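Local coordinates for cell division protein FtsI/penicillin binding protein 2 (Legionella pneumophila subsp. pneumophila ATCC 43290, PDB 4ZTK) that probably cross-links peptidoglycan stem peptides during cell division, as a D,D-transpeptidase of the penicillin-binding protein family, at residues K83-A88 with T156-D161; V150-L155 with S164-D169; K202-S205 with S211-I214. All blocks are in the same frame, centred on the assembly; numbering follows the deposited sequence.

In the fold
From the N terminus, the chain first enters contact 1 on helix 83-92, which follows Ser80 of a probable SxxK motif, and closes a loop of 67 residues when it reaches the end of helix 148-157. Contact 2 opens inside that loop, on the same helix at 150-155, and closes beyond it at 164-169, so contacts 1 and 2 cross. Contact 3 comes later, a local hairpin between 202-205 and 211-214 that follows helix 189-200. It packs back on contact 1 through Ile213 and Ile214 against Phe158, and Lys154 NZ makes a probable hydrogen bond to Ile213 O. Together they tie helix 148-157 to helix 83-92, to the exposed 164-169 loop and to the hairpin.

Contact 1. Residues K83-A88 with T156-D161; sequences KPFIAA and TEFGFD
Phe85 and Phe158 meet edge to face, with CD1 of Phe85 lying over the rim of the Phe158 ring, 3.4 Å from Phe158 CG. Their planes are inclined at 68°. The face of Phe85 is itself covered: the edge of Phe160 comes in above the centre of that ring, its CE2 3.6 Å from Phe85 CG, with ring centroids 4.9 Å apart. Phe85 therefore offers an edge to one partner and a face to the other, and the three rings form an aromatic cluster built of two edge-to-face pairs. Its chi1 of -56° sets CG anti to the carbonyl carbon and points the ring away from helix 83-92, to the corner where both other rings meet it.

This cluster is the tight part, with every touching residue buried. A little farther along helix 83-92 the packing thins, for Ala88 reaches Phe158 by its methyl alone, CB standing 4.2 Å from Phe158 CE2. Towards solvent lie Thr156 and Glu157, the last turn of helix 148-157, where Glu157 is salt-bridged to Lys153 and Lys154. The helix ends in a Schellman motif at Gly159, whose positive phi of 100° turns the chain between Phe158 and Phe160, and both rings meet Phe85. Tyr196 of helix 189-200 adds a ring edge-to-face with Phe85, and Ser195 OG is hydrogen-bonded to the backbone O of Phe158.

No hydrogen bond joins the two segments, so they are held by shape and by ring edges set against ring faces. The contact is therefore wholly apolar, on the same helix whose first residue, Lys83 of a probable SxxK motif, hydrogen-bonds Ser80 and Asn136.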
ATOM      1  N   LYS A  83      -5.641  -5.122   2.604  1.00 25.06           N
ATOM      2  CA  LYS A  83      -5.918  -6.560   2.546  1.00 24.79           C
ATOM      3  C   LYS A  83      -4.822  -7.481   3.108  1.00 24.44           C
ATOM      4  O   LYS A  83      -5.142  -8.439   3.812  1.00 27.22           O
ATOM      5  CB  LYS A  83      -6.324  -6.989   1.124  1.00 25.25           C
ATOM      6  CG  LYS A  83      -7.755  -6.593   0.738  1.00 28.30           C
ATOM      7  CD  LYS A  83      -8.072  -6.967  -0.710  1.00 30.08           C
ATOM      8  CE  LYS A  83      -9.577  -6.926  -0.990  1.00 32.83           C
ATOM      9  NZ  LYS A  83     -10.171  -5.576  -0.779  1.00 27.86           N
ATOM     10  N   PRO A  84      -3.535  -7.207   2.799  1.00 22.94           N
ATOM     11  CA  PRO A  84      -2.478  -8.043   3.387  1.00 22.78           C
ATOM     12  C   PRO A  84      -2.498  -8.076   4.913  1.00 25.17           C
ATOM     13  O   PRO A  84      -2.164  -9.108   5.499  1.00 26.74           O
ATOM     14  CB  PRO A  84      -1.190  -7.365   2.908  1.00 26.92           C
ATOM     15  CG  PRO A  84      -1.564  -6.748   1.610  1.00 28.08           C
ATOM     16  CD  PRO A  84      -2.986  -6.266   1.801  1.00 23.62           C
ATOM     17  N   PHE A  85      -2.887  -6.971   5.541  1.00 22.57           N
ATOM     18  CA  PHE A  85      -2.917  -6.893   7.001  1.00 23.12           C
ATOM     19  C   PHE A  85      -4.128  -7.619   7.590  1.00 30.22           C
ATOM     20  O   PHE A  85      -4.036  -8.225   8.662  1.00 27.84           O
ATOM     21  CB  PHE A  85      -2.859  -5.435   7.460  1.00 24.23           C
ATOM     22  CG  PHE A  85      -1.657  -4.693   6.933  1.00 27.32           C
ATOM     23  CD1 PHE A  85      -0.444  -4.755   7.601  1.00 21.20           C
ATOM     24  CD2 PHE A  85      -1.736  -3.956   5.761  1.00 24.76           C
ATOM     25  CE1 PHE A  85       0.672  -4.080   7.115  1.00 27.21           C
ATOM     26  CE2 PHE A  85      -0.625  -3.279   5.266  1.00 27.92           C
ATOM     27  CZ  PHE A  85       0.584  -3.344   5.951  1.00 19.96           C
ATOM     28  N   ILE A  86      -5.256  -7.555   6.886  1.00 25.44           N
ATOM     29  CA  ILE A  86      -6.430  -8.342   7.254  1.00 27.57           C
ATOM     30  C   ILE A  86      -6.062  -9.820   7.234  1.00 22.58           C
ATOM     31  O   ILE A  86      -6.347 -10.553   8.176  1.00 29.64           O
ATOM     32  CB  ILE A  86      -7.602  -8.111   6.279  1.00 27.63           C
ATOM     33  CG1 ILE A  86      -8.125  -6.679   6.381  1.00 28.42           C
ATOM     34  CG2 ILE A  86      -8.729  -9.101   6.542  1.00 29.05           C
ATOM     35  CD1 ILE A  86      -8.767  -6.352   7.711  1.00 28.85           C
ATOM     36  N   ALA A  87      -5.415 -10.244   6.155  1.00 25.70           N
ATOM     37  CA  ALA A  87      -4.982 -11.629   6.012  1.00 31.10           C
ATOM     38  C   ALA A  87      -3.994 -12.023   7.104  1.00 29.64           C
ATOM     39  O   ALA A  87      -4.086 -13.113   7.664  1.00 32.10           O
ATOM     40  CB  ALA A  87      -4.371 -11.860   4.639  1.00 23.47           C
ATOM     41  N   ALA A  88      -3.046 -11.134   7.393  1.00 33.82           N
ATOM     42  CA  ALA A  88      -2.027 -11.390   8.408  1.00 31.33           C
ATOM     43  C   ALA A  88      -2.661 -11.614   9.770  1.00 29.54           C
ATOM     44  O   ALA A  88      -2.314 -12.561  10.477  1.00 29.87           O
ATOM     45  CB  ALA A  88      -1.037 -10.235   8.472  1.00 32.75           C
ATOM     46  N   THR A 156      -4.326  -2.240  14.559  1.00 24.95           N
ATOM     47  CA  THR A 156      -3.826  -1.133  15.362  1.00 28.85           C
ATOM     48  C   THR A 156      -2.329  -1.308  15.589  1.00 35.74           C
ATOM     49  O   THR A 156      -1.554  -0.361  15.461  1.00 32.37           O
ATOM     50  CB  THR A 156      -4.575  -1.025  16.711  1.00 29.23           C
ATOM     51  OG1 THR A 156      -5.916  -0.581  16.469  1.00 32.94           O
ATOM     52  CG2 THR A 156      -3.881  -0.033  17.656  1.00 28.92           C
ATOM     53  N   GLU A 157      -1.928  -2.535  15.896  1.00 30.67           N
ATOM     54  CA  GLU A 157      -0.516  -2.856  16.072  1.00 31.32           C
ATOM     55  C   GLU A 157       0.315  -2.643  14.807  1.00 29.82           C
ATOM     56  O   GLU A 157       1.519  -2.405  14.890  1.00 34.31           O
ATOM     57  CB  GLU A 157      -0.356  -4.288  16.581  1.00 35.36           C
ATOM     58  CG  GLU A 157      -0.791  -4.459  18.026  1.00 47.13           C
ATOM     59  CD  GLU A 157      -0.684  -5.893  18.507  1.00 61.28           C
ATOM     60  OE1 GLU A 157      -1.101  -6.168  19.652  1.00 69.99           O
ATOM     61  OE2 GLU A 157      -0.187  -6.745  17.742  1.00 66.87           O
ATOM     62  N   PHE A 158      -0.319  -2.746  13.641  1.00 30.33           N
ATOM     63  CA  PHE A 158       0.353  -2.466  12.374  1.00 27.83           C
ATOM     64  C   PHE A 158       0.442  -0.968  12.064  1.00 37.15           C
ATOM     65  O   PHE A 158       1.014  -0.576  11.042  1.00 28.49           O
ATOM     66  CB  PHE A 158      -0.349  -3.171  11.208  1.00 32.64           C
ATOM     67  CG  PHE A 158       0.120  -4.581  10.978  1.00 29.76           C
ATOM     68  CD1 PHE A 158       1.405  -4.831  10.527  1.00 27.64           C
ATOM     69  CD2 PHE A 158      -0.735  -5.653  11.192  1.00 34.48           C
ATOM     70  CE1 PHE A 158       1.839  -6.128  10.302  1.00 33.58           C
ATOM     71  CE2 PHE A 158      -0.310  -6.957  10.970  1.00 36.07           C
ATOM     72  CZ  PHE A 158       0.981  -7.194  10.528  1.00 33.66           C
ATOM     73  N   GLY A 159      -0.141  -0.141  12.928  1.00 31.68           N
ATOM     74  CA  GLY A 159      -0.073   1.298  12.757  1.00 30.43           C
ATOM     75  C   GLY A 159      -1.320   1.906  12.141  1.00 39.47           C
ATOM     76  O   GLY A 159      -1.315   3.074  11.754  1.00 40.30           O
ATOM     77  N   PHE A 160      -2.391   1.124  12.045  1.00 29.24           N
ATOM     78  CA  PHE A 160      -3.643   1.631  11.495  1.00 29.46           C
ATOM     79  C   PHE A 160      -4.563   2.212  12.571  1.00 33.74           C
ATOM     80  O   PHE A 160      -4.695   1.663  13.665  1.00 33.64           O
ATOM     81  CB  PHE A 160      -4.383   0.544  10.707  1.00 26.99           C
ATOM     82  CG  PHE A 160      -3.687   0.138   9.447  1.00 27.30           C
ATOM     83  CD1 PHE A 160      -3.830   0.888   8.291  1.00 28.74           C
ATOM     84  CD2 PHE A 160      -2.878  -0.987   9.417  1.00 24.59           C
ATOM     85  CE1 PHE A 160      -3.182   0.520   7.119  1.00 32.56           C
ATOM     86  CE2 PHE A 160      -2.225  -1.363   8.248  1.00 26.10           C
ATOM     87  CZ  PHE A 160      -2.375  -0.607   7.099  1.00 27.02           C
ATOM     88  N   ASP A 161      -5.203   3.326  12.237  1.00 30.40           N
ATOM     89  CA  ASP A 161      -6.216   3.935  13.088  1.00 31.98           C
ATOM     90  C   ASP A 161      -7.519   3.144  12.985  1.00 34.17           C
ATOM     91  O   ASP A 161      -8.235   3.245  11.995  1.00 35.59           O
ATOM     92  CB  ASP A 161      -6.444   5.381  12.644  1.00 32.65           C
ATOM     93  CG  ASP A 161      -7.492   6.110  13.478  1.00 37.65           C
ATOM     94  OD1 ASP A 161      -8.172   5.497  14.333  1.00 40.47           O
ATOM     95  OD2 ASP A 161      -7.634   7.328  13.260  1.00 40.28           O
TER

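Contact 2. Residues V150-L155 with S164-D169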
ATOM      1  N   VAL A 150      -9.875  -9.368  17.157  1.00 38.74           N
ATOM      2  CA  VAL A 150      -8.682  -9.791  16.428  1.00 34.97           C
ATOM      3  C   VAL A 150      -8.262  -8.750  15.397  1.00 35.26           C
ATOM      4  O   VAL A 150      -7.092  -8.354  15.337  1.00 35.91           O
ATOM      5  CB  VAL A 150      -8.897 -11.153  15.731  1.00 34.50           C
ATOM      6  CG1 VAL A 150      -7.729 -11.473  14.808  1.00 29.73           C
ATOM      7  CG2 VAL A 150      -9.087 -12.254  16.768  1.00 39.14           C
ATOM      8  N   ILE A 151      -9.221  -8.303  14.591  1.00 33.16           N
ATOM      9  CA  ILE A 151      -8.928  -7.372  13.505  1.00 35.70           C
ATOM     10  C   ILE A 151      -8.542  -5.975  14.006  1.00 37.32           C
ATOM     11  O   ILE A 151      -7.552  -5.404  13.557  1.00 32.90           O
ATOM     12  CB  ILE A 151     -10.100  -7.274  12.506  1.00 34.39           C
ATOM     13  CG1 ILE A 151     -10.283  -8.604  11.769  1.00 32.44           C
ATOM     14  CG2 ILE A 151      -9.863  -6.146  11.505  1.00 27.83           C
ATOM     15  CD1 ILE A 151      -9.098  -8.995  10.878  1.00 24.89           C
ATOM     16  N   ARG A 152      -9.319  -5.424  14.934  1.00 36.86           N
ATOM     17  CA  ARG A 152      -9.025  -4.085  15.440  1.00 39.28           C
ATOM     18  C   ARG A 152      -7.675  -4.020  16.157  1.00 36.81           C
ATOM     19  O   ARG A 152      -6.898  -3.096  15.939  1.00 37.02           O
ATOM     20  CB  ARG A 152     -10.133  -3.584  16.364  1.00 35.78           C
ATOM     21  CG  ARG A 152     -11.397  -3.149  15.649  1.00 45.28           C
ATOM     22  CD  ARG A 152     -12.272  -2.317  16.577  1.00 49.69           C
ATOM     23  NE  ARG A 152     -11.607  -1.078  16.967  1.00 54.16           N
ATOM     24  CZ  ARG A 152     -12.059  -0.246  17.898  1.00 58.39           C
ATOM     25  NH1 ARG A 152     -13.182  -0.520  18.546  1.00 57.25           N
ATOM     26  NH2 ARG A 152     -11.382   0.857  18.186  1.00 67.45           N
ATOM     27  N   LYS A 153      -7.404  -5.005  17.010  1.00 36.82           N
ATOM     28  CA  LYS A 153      -6.158  -5.037  17.770  1.00 38.22           C
ATOM     29  C   LYS A 153      -4.940  -5.207  16.869  1.00 37.17           C
ATOM     30  O   LYS A 153      -3.967  -4.458  16.979  1.00 34.54           O
ATOM     31  CB  LYS A 153      -6.190  -6.154  18.812  1.00 41.12           C
ATOM     32  CG  LYS A 153      -4.836  -6.446  19.442  1.00 56.19           C
ATOM     33  CD  LYS A 153      -4.961  -7.435  20.593  1.00 70.54           C
ATOM     34  CE  LYS A 153      -3.594  -7.830  21.130  1.00 77.95           C
ATOM     35  NZ  LYS A 153      -2.749  -8.466  20.075  1.00 79.49           N
ATOM     36  N   LYS A 154      -4.991  -6.191  15.981  1.00 38.67           N
ATOM     37  CA  LYS A 154      -3.837  -6.484  15.141  1.00 35.76           C
ATOM     38  C   LYS A 154      -3.564  -5.370  14.133  1.00 31.38           C
ATOM     39  O   LYS A 154      -2.408  -5.025  13.890  1.00 33.13           O
ATOM     40  CB  LYS A 154      -3.976  -7.846  14.451  1.00 33.67           C
ATOM     41  CG  LYS A 154      -2.723  -8.287  13.697  1.00 36.96           C
ATOM     42  CD  LYS A 154      -1.508  -8.364  14.614  1.00 33.51           C
ATOM     43  CE  LYS A 154      -1.706  -9.391  15.714  1.00 33.83           C
ATOM     44  NZ  LYS A 154      -0.594  -9.346  16.700  1.00 40.47           N
ATOM     45  N   LEU A 155      -4.614  -4.791  13.557  1.00 28.45           N
ATOM     46  CA  LEU A 155      -4.410  -3.694  12.609  1.00 26.76           C
ATOM     47  C   LEU A 155      -3.899  -2.436  13.316  1.00 30.78           C
ATOM     48  O   LEU A 155      -3.122  -1.667  12.745  1.00 33.06           O
ATOM     49  CB  LEU A 155      -5.675  -3.396  11.801  1.00 34.43           C
ATOM     50  CG  LEU A 155      -5.674  -4.030  10.404  1.00 40.63           C
ATOM     51  CD1 LEU A 155      -5.602  -5.550  10.490  1.00 34.46           C
ATOM     52  CD2 LEU A 155      -6.886  -3.587   9.597  1.00 34.16           C
ATOM     53  N   SER A 164     -10.841   6.282  14.907  1.00 55.91           N
ATOM     54  CA  SER A 164     -11.493   7.479  14.377  1.00 59.85           C
ATOM     55  C   SER A 164     -12.793   7.163  13.664  1.00 67.52           C
ATOM     56  O   SER A 164     -13.871   7.535  14.123  1.00 74.77           O
ATOM     57  CB  SER A 164     -10.570   8.212  13.408  1.00 53.24           C
ATOM     58  OG  SER A 164      -9.397   8.654  14.063  1.00 64.93           O
ATOM     59  N   TRP A 165     -12.678   6.472  12.537  1.00 70.17           N
ATOM     60  CA  TRP A 165     -13.833   6.123  11.724  1.00 65.79           C
ATOM     61  C   TRP A 165     -14.441   4.803  12.195  1.00 66.16           C
ATOM     62  O   TRP A 165     -14.350   3.787  11.502  1.00 72.48           O
ATOM     63  CB  TRP A 165     -13.433   6.042  10.244  1.00 64.42           C
ATOM     64  CG  TRP A 165     -12.879   7.338   9.670  1.00 66.71           C
ATOM     65  CD1 TRP A 165     -12.892   8.571  10.262  1.00 70.89           C
ATOM     66  CD2 TRP A 165     -12.231   7.516   8.396  1.00 66.11           C
ATOM     67  NE1 TRP A 165     -12.300   9.501   9.438  1.00 67.50           N
ATOM     68  CE2 TRP A 165     -11.886   8.880   8.289  1.00 66.81           C
ATOM     69  CE3 TRP A 165     -11.913   6.655   7.338  1.00 62.63           C
ATOM     70  CZ2 TRP A 165     -11.237   9.404   7.166  1.00 62.77           C
ATOM     71  CZ3 TRP A 165     -11.267   7.178   6.224  1.00 63.04           C
ATOM     72  CH2 TRP A 165     -10.938   8.538   6.148  1.00 61.60           C
ATOM     73  N   TRP A 166     -15.055   4.819  13.375  1.00 62.16           N
ATOM     74  CA  TRP A 166     -15.671   3.617  13.938  1.00 66.34           C
ATOM     75  C   TRP A 166     -16.915   3.944  14.768  1.00 77.03           C
ATOM     76  O   TRP A 166     -16.863   4.773  15.678  1.00 82.91           O
ATOM     77  CB  TRP A 166     -14.660   2.837  14.787  1.00 66.82           C
ATOM     78  CG  TRP A 166     -15.117   1.448  15.151  1.00 68.40           C
ATOM     79  CD1 TRP A 166     -15.938   1.096  16.185  1.00 70.55           C
ATOM     80  CD2 TRP A 166     -14.778   0.226  14.477  1.00 67.23           C
ATOM     81  NE1 TRP A 166     -16.133  -0.267  16.195  1.00 70.24           N
ATOM     82  CE2 TRP A 166     -15.431  -0.823  15.158  1.00 66.15           C
ATOM     83  CE3 TRP A 166     -13.989  -0.081  13.364  1.00 62.96           C
ATOM     84  CZ2 TRP A 166     -15.318  -2.155  14.760  1.00 65.78           C
ATOM     85  CZ3 TRP A 166     -13.877  -1.406  12.974  1.00 59.92           C
ATOM     86  CH2 TRP A 166     -14.538  -2.425  13.669  1.00 57.09           C
ATOM     87  N   GLN A 167     -18.027   3.283  14.452  1.00 76.68           N
ATOM     88  CA  GLN A 167     -19.293   3.524  15.144  1.00 76.46           C
ATOM     89  C   GLN A 167     -19.618   2.454  16.183  1.00 75.85           C
ATOM     90  O   GLN A 167     -19.463   1.260  15.933  1.00 75.10           O
ATOM     91  CB  GLN A 167     -20.447   3.623  14.148  1.00 83.92           C
ATOM     92  CG  GLN A 167     -20.531   4.933  13.389  1.00 88.46           C
ATOM     93  CD  GLN A 167     -21.910   5.158  12.794  1.00 90.67           C
ATOM     94  OE1 GLN A 167     -22.050   5.414  11.596  1.00 86.23           O
ATOM     95  NE2 GLN A 167     -22.938   5.060  13.632  1.00 94.33           N
ATOM     96  N   ALA A 168     -20.098   2.893  17.339  1.00 79.22           N
ATOM     97  CA  ALA A 168     -20.380   1.990  18.449  1.00 85.95           C
ATOM     98  C   ALA A 168     -21.591   1.090  18.206  1.00 87.27           C
ATOM     99  O   ALA A 168     -21.537  -0.111  18.470  1.00 92.96           O
ATOM    100  CB  ALA A 168     -20.555   2.777  19.743  1.00 91.30           C
ATOM    101  N   ASP A 169     -22.681   1.666  17.708  1.00 77.68           N
ATOM    102  CA  ASP A 169     -23.915   0.901  17.538  1.00 77.47           C
ATOM    103  C   ASP A 169     -24.148   0.447  16.097  1.00 71.54           C
ATOM    104  O   ASP A 169     -25.256   0.054  15.732  1.00 73.26           O
ATOM    105  CB  ASP A 169     -25.125   1.675  18.078  1.00 85.03           C
ATOM    106  CG  ASP A 169     -25.399   2.954  17.307  1.00 86.30           C
ATOM    107  OD1 ASP A 169     -26.532   3.476  17.421  1.00 82.16           O
ATOM    108  OD2 ASP A 169     -24.490   3.432  16.589  1.00 80.38           O
TER
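Arg152 lays its side chain over one face of the Trp166 indole, the aliphatic part on the six-membered ring and the guanidinium on the five-membered one. CD of Arg152 sits 3.7 Å from the centroid of the six-membered ring, over its face, a CH-pi contact, and CG lies 3.8 Å from Trp166 CH2. Farther out, Arg152 CZ stands 4.3 Å from the centroid of the five-membered ring, almost straight above it, in cation-pi geometry. The guanidinium is tilted by 28° to the indole plane, so the stack is slightly splayed. Its NH1 lies above the indole, 3.8 Å from Trp166 NE1, with no hydrogen bond between them.

The bend that brings the guanidinium back over the indole lies at chi3 (64°) of Arg152. On the other side, Trp166 has CG anti to its backbone N (chi1 -167°), which carries the indole from the irregular 164-169 segment towards helix 148-157. Asn184 and Gln175 also touch the tryptophan, and Asn163 touches Arg152. Both stacking residues are partly exposed, and the positive charge is probably eased by solvent as well as by the pi face.

The pair is a surface cation-pi stack that joins the irregular loop before helix 172-181 to the surface of helix 148-157, within the helical part of the transpeptidase domain.

Contact 3. Residues K202-S205 with S211-I214; sequences KGHS and SAII
The His204 imidazole carries Ala212 over one face: the methyl CB stands 4.1 Å from the ring centroid, 24° off the normal, in a CH-pi contact displaced towards the rim at NE2. Placed by chi1 of -73°, with CG anti to the carbonyl carbon, the ring also turns ND1 back to Lys202 O, 2.9 Å away. That bond is bent, the donor sitting well above the carbonyl plane and the acceptor 24° out of the imidazole plane. It probably limits the rotation of the ring over its neighbour.

The two segments form a short antiparallel beta hairpin, in which His204 and Ala212 are a non-hydrogen-bonded pair and Ser205 and Ser211 the hydrogen-bonded pair next to it. In the latter, Ser205 N gives a nearly straight bond of 2.7 Å to Ser211 O, while the return bond from Ser211 N to Ser205 O is weak. A CA-H...O contact also brings His204 CA to 3.2 Å from Ser211 O. At the open end of the hairpin Gly203 O takes Ile213 N at 2.7 Å, nearly along the C=O axis, and a weak bond from Ile214 N.

On the face away from His204, Ser205 CB rests 3.6 Å from Ile213 CG1, and both residues pack on Ile198 of helix 189-200. Ser211 OG is hydrogen-bonded to Arg208 O. A water donates to Lys202 O; its very short approach to Ile214 O is doubtful.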
ATOM      1  N   LYS A 202      10.254  -8.282   8.299  1.00 37.62           N
ATOM      2  CA  LYS A 202       9.962  -9.624   8.814  1.00 36.90           C
ATOM      3  C   LYS A 202       8.880  -9.620   9.899  1.00 35.22           C
ATOM      4  O   LYS A 202       8.938 -10.393  10.853  1.00 37.59           O
ATOM      5  CB  LYS A 202      11.238 -10.311   9.317  1.00 45.78           C
ATOM      6  CG  LYS A 202      12.283 -10.546   8.230  1.00 56.71           C
ATOM      7  CD  LYS A 202      13.699 -10.222   8.707  1.00 70.59           C
ATOM      8  CE  LYS A 202      14.242 -11.270   9.667  1.00 80.18           C
ATOM      9  NZ  LYS A 202      15.643 -10.967  10.078  1.00 83.74           N
ATOM     10  N   GLY A 203       7.893  -8.745   9.743  1.00 33.87           N
ATOM     11  CA  GLY A 203       6.774  -8.687  10.667  1.00 29.31           C
ATOM     12  C   GLY A 203       7.144  -8.134  12.030  1.00 34.04           C
ATOM     13  O   GLY A 203       6.408  -8.316  12.995  1.00 32.02           O
ATOM     14  N   HIS A 204       8.293  -7.465  12.104  1.00 33.53           N
ATOM     15  CA  HIS A 204       8.733  -6.804  13.331  1.00 37.55           C
ATOM     16  C   HIS A 204       8.496  -5.304  13.236  1.00 37.01           C
ATOM     17  O   HIS A 204       8.670  -4.706  12.175  1.00 36.22           O
ATOM     18  CB  HIS A 204      10.221  -7.063  13.588  1.00 38.49           C
ATOM     19  CG  HIS A 204      10.523  -8.457  14.042  1.00 54.70           C
ATOM     20  ND1 HIS A 204      10.509  -9.538  13.188  1.00 58.34           N
ATOM     21  CD2 HIS A 204      10.840  -8.947  15.263  1.00 54.60           C
ATOM     22  CE1 HIS A 204      10.806 -10.635  13.863  1.00 60.61           C
ATOM     23  NE2 HIS A 204      11.011 -10.303  15.125  1.00 56.30           N
ATOM     24  N   SER A 205       8.105  -4.695  14.345  1.00 38.14           N
ATOM     25  CA  SER A 205       7.884  -3.257  14.361  1.00 46.59           C
ATOM     26  C   SER A 205       8.969  -2.503  15.111  1.00 50.98           C
ATOM     27  O   SER A 205       9.023  -2.527  16.339  1.00 62.89           O
ATOM     28  CB  SER A 205       6.526  -2.909  14.960  1.00 55.71           C
ATOM     29  OG  SER A 205       6.368  -1.502  15.009  1.00 56.15           O
ATOM     30  N   SER A 211       9.598  -5.335  18.068  1.00 58.10           N
ATOM     31  CA  SER A 211       8.769  -6.437  18.536  1.00 54.00           C
ATOM     32  C   SER A 211       8.094  -7.124  17.357  1.00 45.70           C
ATOM     33  O   SER A 211       7.741  -6.477  16.374  1.00 41.63           O
ATOM     34  CB  SER A 211       7.710  -5.930  19.515  1.00 57.60           C
ATOM     35  OG  SER A 211       8.311  -5.392  20.680  1.00 72.09           O
ATOM     36  N   ALA A 212       7.914  -8.437  17.461  1.00 46.59           N
ATOM     37  CA  ALA A 212       7.219  -9.194  16.431  1.00 41.24           C
ATOM     38  C   ALA A 212       5.724  -8.914  16.490  1.00 43.92           C
ATOM     39  O   ALA A 212       5.065  -9.237  17.476  1.00 46.78           O
ATOM     40  CB  ALA A 212       7.487 -10.685  16.593  1.00 39.21           C
ATOM     41  N   ILE A 213       5.194  -8.300  15.436  1.00 39.47           N
ATOM     42  CA  ILE A 213       3.761  -8.046  15.336  1.00 38.09           C
ATOM     43  C   ILE A 213       3.038  -9.315  14.896  1.00 41.93           C
ATOM     44  O   ILE A 213       1.958  -9.630  15.392  1.00 37.08           O
ATOM     45  CB  ILE A 213       3.458  -6.895  14.358  1.00 37.96           C
ATOM     46  CG1 ILE A 213       4.156  -5.619  14.822  1.00 35.73           C
ATOM     47  CG2 ILE A 213       1.960  -6.662  14.248  1.00 40.05           C
ATOM     48  CD1 ILE A 213       3.853  -5.258  16.268  1.00 34.61           C
ATOM     49  N   ILE A 214       3.642 -10.042  13.962  1.00 40.23           N
ATOM     50  CA  ILE A 214       3.131 -11.351  13.573  1.00 38.27           C
ATOM     51  C   ILE A 214       4.249 -12.389  13.596  1.00 38.24           C
ATOM     52  O   ILE A 214       5.430 -12.039  13.553  1.00 38.02           O
ATOM     53  CB  ILE A 214       2.462 -11.324  12.182  1.00 31.36           C
ATOM     54  CG1 ILE A 214       3.419 -10.762  11.130  1.00 32.14           C
ATOM     55  CG2 ILE A 214       1.177 -10.514  12.228  1.00 30.00           C
ATOM     56  CD1 ILE A 214       2.884 -10.867   9.687  1.00 25.61           C
TER
HETATM   57  O   HOH W   1       7.786 -12.107  12.983  1.00 46.85           O